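Putative MCP-type signal transduction protein (Campylobacter jejuni subsp. jejuni serotype O:2, PDB 4WY9) is the chemoreceptor Tlp1, whose periplasmic tandem-PAS sensing domain probably recognises ligands indirectly and thereby directs chemotaxis. Local coordinates at residues L187-S190 against D191-T194; H221-K224 against N225-L228; V134-I137 against L138-K142; T44-E47 against M48-T52; I8-N11 against T12-L16. All coordinates share one frame; numbering follows the deposited sequence. Where two conformers were deposited one is given.

Contact 1. Residues L187-S190 against D191-T194; sequences LDFS and DIAT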
# COMPACT_ATOMS: atom_id res chain seq x y z
N LEU A 187 -1.06 2.63 4.20
CA LEU A 187 -0.69 1.36 4.81
C LEU A 187 0.80 1.37 5.08
O LEU A 187 1.59 1.62 4.17
CB LEU A 187 -1.06 0.20 3.91
CG LEU A 187 -0.60 -1.21 4.30
CD1 LEU A 187 -1.19 -1.66 5.59
CD2 LEU A 187 -0.95 -2.18 3.17
N ASP A 188 1.17 1.14 6.34
CA ASP A 188 2.56 0.95 6.73
C ASP A 188 2.93 -0.51 6.52
O ASP A 188 2.33 -1.40 7.12
CB ASP A 188 2.74 1.36 8.19
CG ASP A 188 4.17 1.24 8.70
OD1 ASP A 188 5.01 0.53 8.11
OD2 ASP A 188 4.44 1.85 9.75
N PHE A 189 3.92 -0.79 5.66
CA PHE A 189 4.24 -2.17 5.34
C PHE A 189 4.76 -2.97 6.53
O PHE A 189 4.83 -4.19 6.45
CB PHE A 189 5.21 -2.25 4.17
CG PHE A 189 4.53 -2.05 2.82
CD1 PHE A 189 3.58 -2.97 2.38
CD2 PHE A 189 4.82 -0.96 2.03
CE1 PHE A 189 2.95 -2.82 1.17
CE2 PHE A 189 4.19 -0.80 0.81
CZ PHE A 189 3.25 -1.72 0.38
N SER A 190 5.13 -2.30 7.63
CA SER A 190 5.49 -3.02 8.85
C SER A 190 4.37 -3.95 9.27
O SER A 190 4.62 -5.01 9.86
CB SER A 190 5.82 -2.05 10.03
OG SER A 190 7.02 -1.30 9.78
N ASP A 191 3.13 -3.56 9.03
CA ASP A 191 1.99 -4.37 9.43
C ASP A 191 1.78 -5.59 8.56
O ASP A 191 1.18 -6.58 8.99
CB ASP A 191 0.75 -3.49 9.46
CG ASP A 191 0.82 -2.47 10.55
OD1 ASP A 191 1.38 -2.73 11.66
OD2 ASP A 191 0.32 -1.38 10.30
N ILE A 192 2.27 -5.54 7.33
CA ILE A 192 2.26 -6.70 6.46
C ILE A 192 3.46 -7.58 6.79
O ILE A 192 3.35 -8.82 6.81
CB ILE A 192 2.30 -6.29 4.97
CG1 ILE A 192 1.17 -5.31 4.65
CG2 ILE A 192 2.26 -7.52 4.05
CD1 ILE A 192 -0.17 -5.88 4.93
N ALA A 193 4.59 -6.97 7.07
CA ALA A 193 5.80 -7.69 7.45
C ALA A 193 5.58 -8.55 8.70
O ALA A 193 6.22 -9.58 8.87
CB ALA A 193 6.95 -6.74 7.65
N THR A 194 4.69 -8.12 9.59
CA THR A 194 4.35 -8.89 10.77
C THR A 194 4.02 -10.33 10.43
O THR A 194 4.42 -11.25 11.17
CB THR A 194 3.17 -8.25 11.54
OG1 THR A 194 3.62 -7.03 12.12
CG2 THR A 194 2.66 -9.13 12.66
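Ile192 lies between Leu187 and Phe189, and its CG1 touches both, where the last strand residues turn into the helix starting at Ser190. It runs alongside the phenylalanine, both side chains pointing the same way, with CG1 4.1 Å from CD1 of Phe189 and oblique to the ring. Leu187 meets it quite differently. Its chain stands at about a right angle to that of Ile192 and offers CD2, 4.1 Å from CG1 of Ile192; with CG of Leu187 swung opposite the backbone N (chi1 172°), the leucine's tip reaches the first helical turn. Ile192 is modelled in two conformers, so the details apply to one of them. Val166 backs Leu187 and Phe189 from strand 163-173, while Ile30 of helix 8-51 and Ile220 of the second sheet also touch Ile192, consistent with a junction between the two PAS modules.

The polar atoms sit at the turn itself. OD1 of Asp188 takes the N-H of Ser190 at 2.9 Å, from above the carboxylate plane, as an Asx turn and helix cap. The carbonyl O of Asp188 accepts from Asp191 N at 3.0 Å, and O of Phe189 holds Ala193 N at 2.9 Å in the first full helical bond.

OD2 of Asp191 is bonded to Asn77 ND2 and stays 5.3 Å from OD2 of Asp188. The two carboxylates would probably repel each other mildly at this distance, but the helix dipole would be expected to favour their ionised form, and each has a partner that restrains it, Ser190 N for Asp188 and Asn77 for Asp191.

Contact 2. Residues H221-K224 against N225-L228; sequences HPNK and NLVL. With ACT (acetate ion), chain B.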
# COMPACT_ATOMS: atom_id res chain seq x y z
N HIS A 221 11.25 -6.88 2.11
CA HIS A 221 12.34 -7.81 1.86
C HIS A 221 12.99 -8.06 3.21
O HIS A 221 13.12 -7.14 4.00
CB HIS A 221 13.32 -7.25 0.84
CG HIS A 221 14.37 -8.20 0.35
ND1 HIS A 221 15.41 -8.64 1.14
CD2 HIS A 221 14.51 -8.84 -0.82
CE1 HIS A 221 16.14 -9.50 0.47
NE2 HIS A 221 15.62 -9.62 -0.75
N PRO A 222 13.48 -9.28 3.46
CA PRO A 222 14.20 -9.53 4.72
C PRO A 222 15.34 -8.56 4.96
O PRO A 222 15.63 -8.21 6.10
CB PRO A 222 14.69 -10.97 4.54
CG PRO A 222 13.73 -11.59 3.62
CD PRO A 222 13.28 -10.53 2.69
N ASN A 223 16.02 -8.19 3.89
CA ASN A 223 17.08 -7.18 3.97
C ASN A 223 16.43 -5.82 3.88
O ASN A 223 16.03 -5.37 2.81
CB ASN A 223 18.09 -7.42 2.85
CG ASN A 223 19.29 -6.48 2.95
OD1 ASN A 223 19.24 -5.47 3.65
ND2 ASN A 223 20.35 -6.82 2.29
N LYS A 224 16.34 -5.13 5.02
CA LYS A 224 15.63 -3.86 5.07
C LYS A 224 16.24 -2.86 4.13
O LYS A 224 15.53 -1.95 3.66
CB LYS A 224 15.68 -3.31 6.51
CG LYS A 224 14.35 -3.05 7.16
CD LYS A 224 13.51 -2.09 6.35
CE LYS A 224 12.26 -1.63 7.12
NZ LYS A 224 12.59 -0.96 8.40
N ASN A 225 17.53 -2.97 3.83
CA ASN A 225 18.20 -2.09 2.90
C ASN A 225 17.70 -2.16 1.48
O ASN A 225 17.96 -1.26 0.67
CB ASN A 225 19.72 -2.35 2.90
CG ASN A 225 20.43 -1.83 4.15
OD1 ASN A 225 19.84 -1.33 5.14
ND2 ASN A 225 21.74 -1.91 4.10
N LEU A 226 16.99 -3.24 1.13
CA LEU A 226 16.50 -3.41 -0.21
C LEU A 226 15.08 -2.87 -0.39
O LEU A 226 14.58 -2.74 -1.50
CB LEU A 226 16.55 -4.88 -0.59
CG LEU A 226 17.96 -5.45 -0.79
CD1 LEU A 226 17.93 -6.89 -1.28
CD2 LEU A 226 18.83 -4.58 -1.63
N VAL A 227 14.41 -2.58 0.71
CA VAL A 227 13.05 -2.06 0.62
C VAL A 227 13.05 -0.74 -0.15
O VAL A 227 13.94 0.08 0.01
CB VAL A 227 12.40 -1.93 2.00
CG1 VAL A 227 11.04 -1.21 1.95
CG2 VAL A 227 12.24 -3.32 2.63
N LEU A 228 12.05 -0.61 -1.04
CA LEU A 228 11.85 0.50 -1.98
C LEU A 228 12.68 0.43 -3.24
O LEU A 228 12.43 1.15 -4.20
CB LEU A 228 12.01 1.87 -1.30
CG LEU A 228 11.24 2.15 -0.01
CD1 LEU A 228 11.42 3.60 0.39
CD2 LEU A 228 9.76 1.78 -0.16
C ACT B . 16.17 -11.53 -3.78
O ACT B . 16.84 -10.93 -2.89
OXT ACT B . 16.79 -11.98 -4.78
CH3 ACT B . 14.69 -11.65 -3.68
O HOH W 1 15.14 0.68 2.37
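His221 and Leu226 make the tight half of this turn. The two side chains run alongside each other, and CD1 of Leu226 sits over one face of the imidazole, 3.7 Å from the ring centroid, a CH-pi contact. The opposite face is covered near its rim by CD of Pro222. Both ring nitrogens are engaged: ND1 receives the N-H of Asn223 at 2.9 Å almost in the ring plane, which makes NE2 the donor to O of an acetate ion, 2.8 Å away and nearly straight at 169°. The acetate, probably from the crystallisation liquor, is also held by Ser260 OG and Tyr257 OH.

Between strand 218-220 and helix 231-234 the chain makes a short 3-10 turn, opened by Asn223. Its OD1 takes Asn225 N at 3.0 Å in an Asx turn, while its carbonyl O takes Leu226 N at 2.9 Å.

Lys224 and Val227 form the looser side. Their side chains pass at a slant, CD of Lys224 4.1 Å from CG2 of Val227, and the lysine chain bends twice on an exposed stretch of surface. Here a water donates to both Lys224 O and Val227 O, the latter at 2.7 Å, and exposed Asn225 extends its amide beyond the turn.

Contact 3. Residues V134-I137 against L138-K142; sequences VQDI and LKKAK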
# COMPACT_ATOMS: atom_id res chain seq x y z
N VAL A 134 -2.15 11.66 -5.13
CA VAL A 134 -2.89 12.91 -5.01
C VAL A 134 -2.71 13.75 -6.26
O VAL A 134 -3.66 14.30 -6.82
CB VAL A 134 -2.50 13.71 -3.76
CG1 VAL A 134 -3.07 15.09 -3.79
CG2 VAL A 134 -2.90 12.93 -2.50
N GLN A 135 -1.46 13.87 -6.72
CA GLN A 135 -1.20 14.65 -7.90
C GLN A 135 -1.85 14.05 -9.13
O GLN A 135 -2.38 14.78 -9.99
CB GLN A 135 0.28 14.86 -8.07
CG GLN A 135 0.83 15.76 -6.95
CD GLN A 135 0.08 17.16 -6.84
OE1 GLN A 135 -0.09 17.90 -7.85
NE2 GLN A 135 -0.39 17.52 -5.63
N ASP A 136 -1.83 12.74 -9.24
CA ASP A 136 -2.50 12.07 -10.35
C ASP A 136 -4.00 12.32 -10.34
O ASP A 136 -4.60 12.51 -11.39
CB ASP A 136 -2.21 10.58 -10.33
CG ASP A 136 -0.80 10.23 -10.71
OD1 ASP A 136 -0.08 11.10 -11.26
OD2 ASP A 136 -0.41 9.08 -10.45
N ILE A 137 -4.61 12.27 -9.17
CA ILE A 137 -6.05 12.54 -9.07
C ILE A 137 -6.34 13.97 -9.53
O ILE A 137 -7.26 14.19 -10.33
CB ILE A 137 -6.55 12.30 -7.64
CG1 ILE A 137 -6.60 10.81 -7.35
CG2 ILE A 137 -7.94 12.90 -7.44
CD1 ILE A 137 -6.81 10.42 -5.92
N LEU A 138 -5.61 14.94 -9.01
CA LEU A 138 -5.88 16.34 -9.35
C LEU A 138 -5.77 16.55 -10.85
O LEU A 138 -6.55 17.32 -11.43
CB LEU A 138 -4.91 17.28 -8.62
CG LEU A 138 -5.01 17.29 -7.10
CD1 LEU A 138 -4.19 18.35 -6.49
CD2 LEU A 138 -6.42 17.34 -6.57
N LYS A 139 -4.80 15.88 -11.48
CA LYS A 139 -4.57 16.06 -12.91
C LYS A 139 -5.55 15.29 -13.80
O LYS A 139 -5.91 15.78 -14.87
CB LYS A 139 -3.10 15.66 -13.23
CG LYS A 139 -2.72 15.69 -14.71
CD LYS A 139 -2.53 17.11 -15.17
CE LYS A 139 -2.29 17.22 -16.68
NZ LYS A 139 -3.50 16.75 -17.44
N LYS A 140 -5.93 14.06 -13.39
CA LYS A 140 -6.58 13.13 -14.29
C LYS A 140 -7.99 12.70 -13.92
O LYS A 140 -8.73 12.21 -14.77
CB LYS A 140 -5.73 11.85 -14.42
CG LYS A 140 -4.29 12.10 -14.77
CD LYS A 140 -3.55 10.86 -15.11
CE LYS A 140 -3.51 9.85 -14.03
NZ LYS A 140 -2.59 8.73 -14.45
N ALA A 141 -8.37 12.83 -12.66
CA ALA A 141 -9.63 12.27 -12.22
C ALA A 141 -10.82 13.00 -12.87
O ALA A 141 -10.82 14.23 -12.97
CB ALA A 141 -9.77 12.28 -10.70
N LYS A 142 -11.81 12.22 -13.28
CA LYS A 142 -13.02 12.74 -13.92
C LYS A 142 -14.25 12.16 -13.27
O LYS A 142 -14.27 10.96 -12.94
CB LYS A 142 -13.03 12.42 -15.40
CG LYS A 142 -11.88 13.09 -16.15
CD LYS A 142 -11.74 12.59 -17.56
CE LYS A 142 -10.50 13.20 -18.20
NZ LYS A 142 -9.26 12.74 -17.52
O HOH W 2 -2.94 7.35 -12.06
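Gln135 lays its side-chain amide near Leu138, whose CD1 stands off one side of the amide plane, slanted and 4.0 Å from NE2 of Gln135. That NE2 is occupied elsewhere, donating to Ala129 O, so the methyl simply packs against a group already fixed. Asp136 carries the other flat group. One oxygen of its carboxylate, OD1, is held by Gln132 NE2 one turn back; on the other, OD2, a water makes a weak bond. The same water accepts from NZ of Lys140 at 2.8 Å, bridging the two charged side chains, whose OD2 and NZ remain 4.6 Å apart, beyond a salt bridge. Lys140 gets there by kinking at chi3 (-60°), which folds its CE back to 4.0 Å from CB of Asp136.

The opposite side of helix 132-140 is greasy. CG2 of Ile137 touches CB of Ala141 at 3.8 Å, and both residues rest on Pro171 and Tyr149; Val134 and Leu138 share Tyr82. The helix thus lies on the sheet of the first PDC sensor domain.

Its C-terminal end is tied off by Ala141 N, which reaches Ile137 O at 2.9 Å just as the chain leaves helical geometry, and by NZ of Lys142, 2.9 Å from Lys140 O. Positive lysines gathered at this end would probably be favoured by the helix dipole, and the water-mediated Asp136-Lys140 pairing suggests at most a weak attraction, probably softened by solvent.

Contact 4. Residues T44-E47 against M48-T52; sequences TLTE and MFRST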
# COMPACT_ATOMS: atom_id res chain seq x y z
N THR A 44 -19.76 8.97 0.44
CA THR A 44 -20.48 9.82 1.38
C THR A 44 -20.02 11.27 1.26
O THR A 44 -20.86 12.20 1.27
CB THR A 44 -20.29 9.30 2.83
OG1 THR A 44 -20.83 7.96 2.91
CG2 THR A 44 -20.98 10.17 3.81
N LEU A 45 -18.73 11.50 1.11
CA LEU A 45 -18.24 12.87 0.98
C LEU A 45 -18.64 13.51 -0.35
O LEU A 45 -19.03 14.66 -0.38
CB LEU A 45 -16.71 12.90 1.17
CG LEU A 45 -16.21 12.65 2.58
CD1 LEU A 45 -14.71 12.55 2.66
CD2 LEU A 45 -16.74 13.71 3.55
N THR A 46 -18.59 12.76 -1.44
CA THR A 46 -19.03 13.32 -2.72
C THR A 46 -20.53 13.65 -2.66
O THR A 46 -20.96 14.69 -3.16
CB THR A 46 -18.67 12.42 -3.88
OG1 THR A 46 -17.27 12.55 -4.10
CG2 THR A 46 -19.42 12.77 -5.15
N GLU A 47 -21.34 12.80 -2.04
CA GLU A 47 -22.76 13.12 -1.90
C GLU A 47 -22.90 14.43 -1.12
O GLU A 47 -23.70 15.29 -1.48
CB GLU A 47 -23.50 11.99 -1.21
CG GLU A 47 -25.00 12.24 -1.02
CD GLU A 47 -25.73 12.62 -2.32
OE1 GLU A 47 -25.39 12.12 -3.43
OE2 GLU A 47 -26.71 13.45 -2.24
N MET A 48 -22.10 14.62 -0.07
CA MET A 48 -22.14 15.86 0.70
C MET A 48 -21.75 17.05 -0.15
O MET A 48 -22.42 18.09 -0.14
CB MET A 48 -21.24 15.76 1.93
CG MET A 48 -21.07 17.09 2.64
SD MET A 48 -19.83 17.02 3.94
CE MET A 48 -20.72 16.11 5.16
N PHE A 49 -20.63 16.96 -0.86
CA PHE A 49 -20.10 18.12 -1.58
C PHE A 49 -20.92 18.41 -2.82
O PHE A 49 -20.92 19.52 -3.33
CB PHE A 49 -18.60 17.94 -1.91
CG PHE A 49 -17.68 18.27 -0.78
CD1 PHE A 49 -17.52 17.43 0.31
CD2 PHE A 49 -16.97 19.47 -0.76
CE1 PHE A 49 -16.68 17.75 1.37
CE2 PHE A 49 -16.13 19.79 0.30
CZ PHE A 49 -15.97 18.93 1.35
N ARG A 50 -21.69 17.43 -3.29
CA ARG A 50 -22.64 17.67 -4.39
C ARG A 50 -23.94 18.33 -3.89
O ARG A 50 -24.57 19.08 -4.63
CB ARG A 50 -22.98 16.37 -5.13
CG ARG A 50 -21.89 15.87 -6.05
CD ARG A 50 -22.33 14.57 -6.75
NE ARG A 50 -23.71 14.60 -7.27
CZ ARG A 50 -24.06 15.14 -8.42
NH1 ARG A 50 -23.15 15.54 -9.29
NH2 ARG A 50 -25.37 15.27 -8.74
N SER A 51 -24.36 18.00 -2.67
CA SER A 51 -25.66 18.42 -2.17
C SER A 51 -25.60 19.65 -1.27
O SER A 51 -26.62 20.23 -0.95
CB SER A 51 -26.34 17.29 -1.43
OG SER A 51 -25.65 17.05 -0.25
N THR A 52 -24.40 20.06 -0.86
CA THR A 52 -24.24 21.11 0.13
C THR A 52 -23.48 22.26 -0.49
O THR A 52 -22.38 22.08 -1.00
CB THR A 52 -23.46 20.59 1.36
OG1 THR A 52 -24.08 19.37 1.83
CG2 THR A 52 -23.47 21.61 2.46
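Ser51 gives two hydrogen bonds to one acceptor, the carbonyl O of Glu47: its N at 3.0 Å and its OG at 2.9 Å, reaching the oxygen from opposite faces of the carbonyl plane. The hydroxyl bends back from the crowded position between backbone N and carbonyl carbon (chi1 69°). One residue on, Thr52 OG1, from beside its own backbone N, donates to Met48 O at 2.9 Å, while Thr52 N makes only a weak bond to that oxygen.

Upstream the pattern is ordinary helix: Phe49 N goes to Leu45 O at 2.8 Å and Arg50 N to Thr46 O. Leu45 O also lies at the edge of the Phe49 ring, near its plane, 3.2 Å from CD1.

All this happens in the last turns of helix 8-51, the long helix that spans both PAS modules, and Thr52 is where helical geometry stops. For Met48 O, whose backbone donors are weak, the hydroxyl is the better partner; Glu47 O has one in addition to a normal helical bond.

The threonines farther back are satisfied as well. OG1 of Thr46 accepts from Phe173 N, linking the helix to strand 163-173, and OG1 of Thr44 is bonded to Ser40 O. The methyl CG2 of Thr46 lies 3.8 Å from CD of Arg50, the two side chains crossing at a slant. Leu45 and Phe49 face Ile172, and Met48 faces Ile62 and Ile65 of helix 59-70.

Contact 5. Residues I8-N11 against T12-L16; sequences ITKN and TEDIL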
# COMPACT_ATOMS: atom_id res chain seq x y z
N ILE A 8 11.99 -34.34 -3.59
CA ILE A 8 12.24 -33.08 -2.89
C ILE A 8 12.05 -31.88 -3.81
O ILE A 8 11.46 -30.88 -3.40
CB ILE A 8 13.65 -33.06 -2.25
CG1 ILE A 8 13.67 -33.87 -0.96
CG2 ILE A 8 14.08 -31.66 -1.92
CD1 ILE A 8 15.06 -34.04 -0.32
N THR A 9 12.56 -31.93 -5.03
CA THR A 9 12.40 -30.81 -5.96
C THR A 9 10.93 -30.51 -6.22
O THR A 9 10.45 -29.37 -6.06
CB THR A 9 13.14 -31.03 -7.27
OG1 THR A 9 14.55 -31.06 -7.04
CG2 THR A 9 12.81 -29.94 -8.28
N LYS A 10 10.19 -31.52 -6.63
CA LYS A 10 8.77 -31.36 -6.95
C LYS A 10 8.00 -30.89 -5.72
O LYS A 10 7.16 -29.98 -5.79
CB LYS A 10 8.17 -32.67 -7.45
CG LYS A 10 6.66 -32.63 -7.61
CD LYS A 10 6.08 -34.03 -7.80
CE LYS A 10 4.59 -33.95 -8.01
NZ LYS A 10 4.00 -35.33 -8.19
N ASN A 11 8.27 -31.51 -4.58
CA ASN A 11 7.55 -31.14 -3.38
C ASN A 11 7.87 -29.71 -2.95
O ASN A 11 6.98 -28.96 -2.53
CB ASN A 11 7.85 -32.14 -2.27
CG ASN A 11 6.86 -32.06 -1.14
OD1 ASN A 11 5.61 -31.91 -1.39
ND2 ASN A 11 7.35 -32.13 0.08
N THR A 12 9.13 -29.31 -3.11
CA THR A 12 9.55 -27.97 -2.74
C THR A 12 8.84 -26.95 -3.61
O THR A 12 8.38 -25.90 -3.15
CB THR A 12 11.07 -27.76 -2.82
OG1 THR A 12 11.73 -28.69 -1.96
CG2 THR A 12 11.47 -26.36 -2.42
N GLU A 13 8.80 -27.21 -4.91
CA GLU A 13 8.09 -26.34 -5.84
C GLU A 13 6.62 -26.19 -5.41
O GLU A 13 6.08 -25.08 -5.40
CB GLU A 13 8.21 -26.86 -7.25
CG GLU A 13 9.64 -26.81 -7.80
CD GLU A 13 9.86 -27.61 -9.09
OE1 GLU A 13 9.03 -28.50 -9.41
OE2 GLU A 13 10.89 -27.40 -9.79
N ASP A 14 5.98 -27.30 -5.06
CA ASP A 14 4.58 -27.25 -4.69
C ASP A 14 4.40 -26.51 -3.38
O ASP A 14 3.43 -25.76 -3.20
CB ASP A 14 3.99 -28.66 -4.58
CG ASP A 14 3.85 -29.36 -5.91
OD1 ASP A 14 3.86 -28.70 -6.96
OD2 ASP A 14 3.71 -30.61 -5.90
N ILE A 15 5.29 -26.73 -2.45
CA ILE A 15 5.25 -26.04 -1.16
C ILE A 15 5.40 -24.54 -1.36
O ILE A 15 4.63 -23.74 -0.79
CB ILE A 15 6.32 -26.58 -0.20
CG1 ILE A 15 5.97 -27.99 0.25
CG2 ILE A 15 6.52 -25.68 1.01
CD1 ILE A 15 7.12 -28.78 0.84
N LEU A 16 6.37 -24.13 -2.16
CA LEU A 16 6.59 -22.71 -2.39
C LEU A 16 5.37 -22.06 -3.07
O LEU A 16 4.97 -20.93 -2.72
CB LEU A 16 7.84 -22.47 -3.20
CG LEU A 16 9.15 -22.74 -2.49
CD1 LEU A 16 10.31 -22.63 -3.49
CD2 LEU A 16 9.37 -21.75 -1.35
O HOH W 3 4.18 -32.26 -3.94
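Thr12 grips Ile8 twice through one oxygen. The carbonyl O of Ile8 accepts from Thr12 N at 2.8 Å and from Thr12 OG1 at a short 2.6 Å, the two donors coming from opposite faces of the carbonyl plane. The hydroxyl turns back because OG1 of Thr12 lies beside its own backbone N (chi1 -59°), so a largely buried threonine spends its polar end on its own helix. The other backbone bonds are regular, among them Ile15 N to Asn11 O at 2.8 Å.

One polar link runs through solvent. A water donates to OD1 of Asn11 at 2.9 Å and to OD2 of Asp14 at 2.6 Å, spanning the exposed side of the turn; Asn11 has two modelled conformers, and the bridge belongs to one. Lys10 is fully stretched and passes Asp14 at a slant, its NZ 5.3 Å from OD2 of Asp14, so any attraction is probably weak.

The remaining contacts are van der Waals. CG2 of Thr9 touches OE2 of Glu13 at 3.5 Å, the side chains lying side by side, while CD1 of Ile15 comes to 3.4 Å from ND2 of Asn11 in the same conformer.

This is the start of helix 8-51, lying against the second sheet. OG1 of Thr9 bonds Tyr266 OH on strand 264-274, Thr12 packs on Ala285 of strand 277-286 and on Val290 of helix 287-291, and Ile8 lies against Val290 and Phe291.

From the N terminus the order is contact 5, contact 4, contact 3, contact 1, contact 2. All are local turns in series; none encloses a long loop, and none nests in or crosses another. Contacts 5 and 4 stand at the two ends of helix 8-51, their centres about 53 Å apart, the first against the five-stranded sheet and the second against the seven-stranded one. Contact 3, on helix 132-140, lies about 19 Å from contact 4, centre to centre, over the same seven-stranded sheet. Contact 1 ends strand 179-188 and starts helix 190-196 at what appears to be the passage between the two modules, and contact 2 follows strand 218-220, about 13 Å from it between centres.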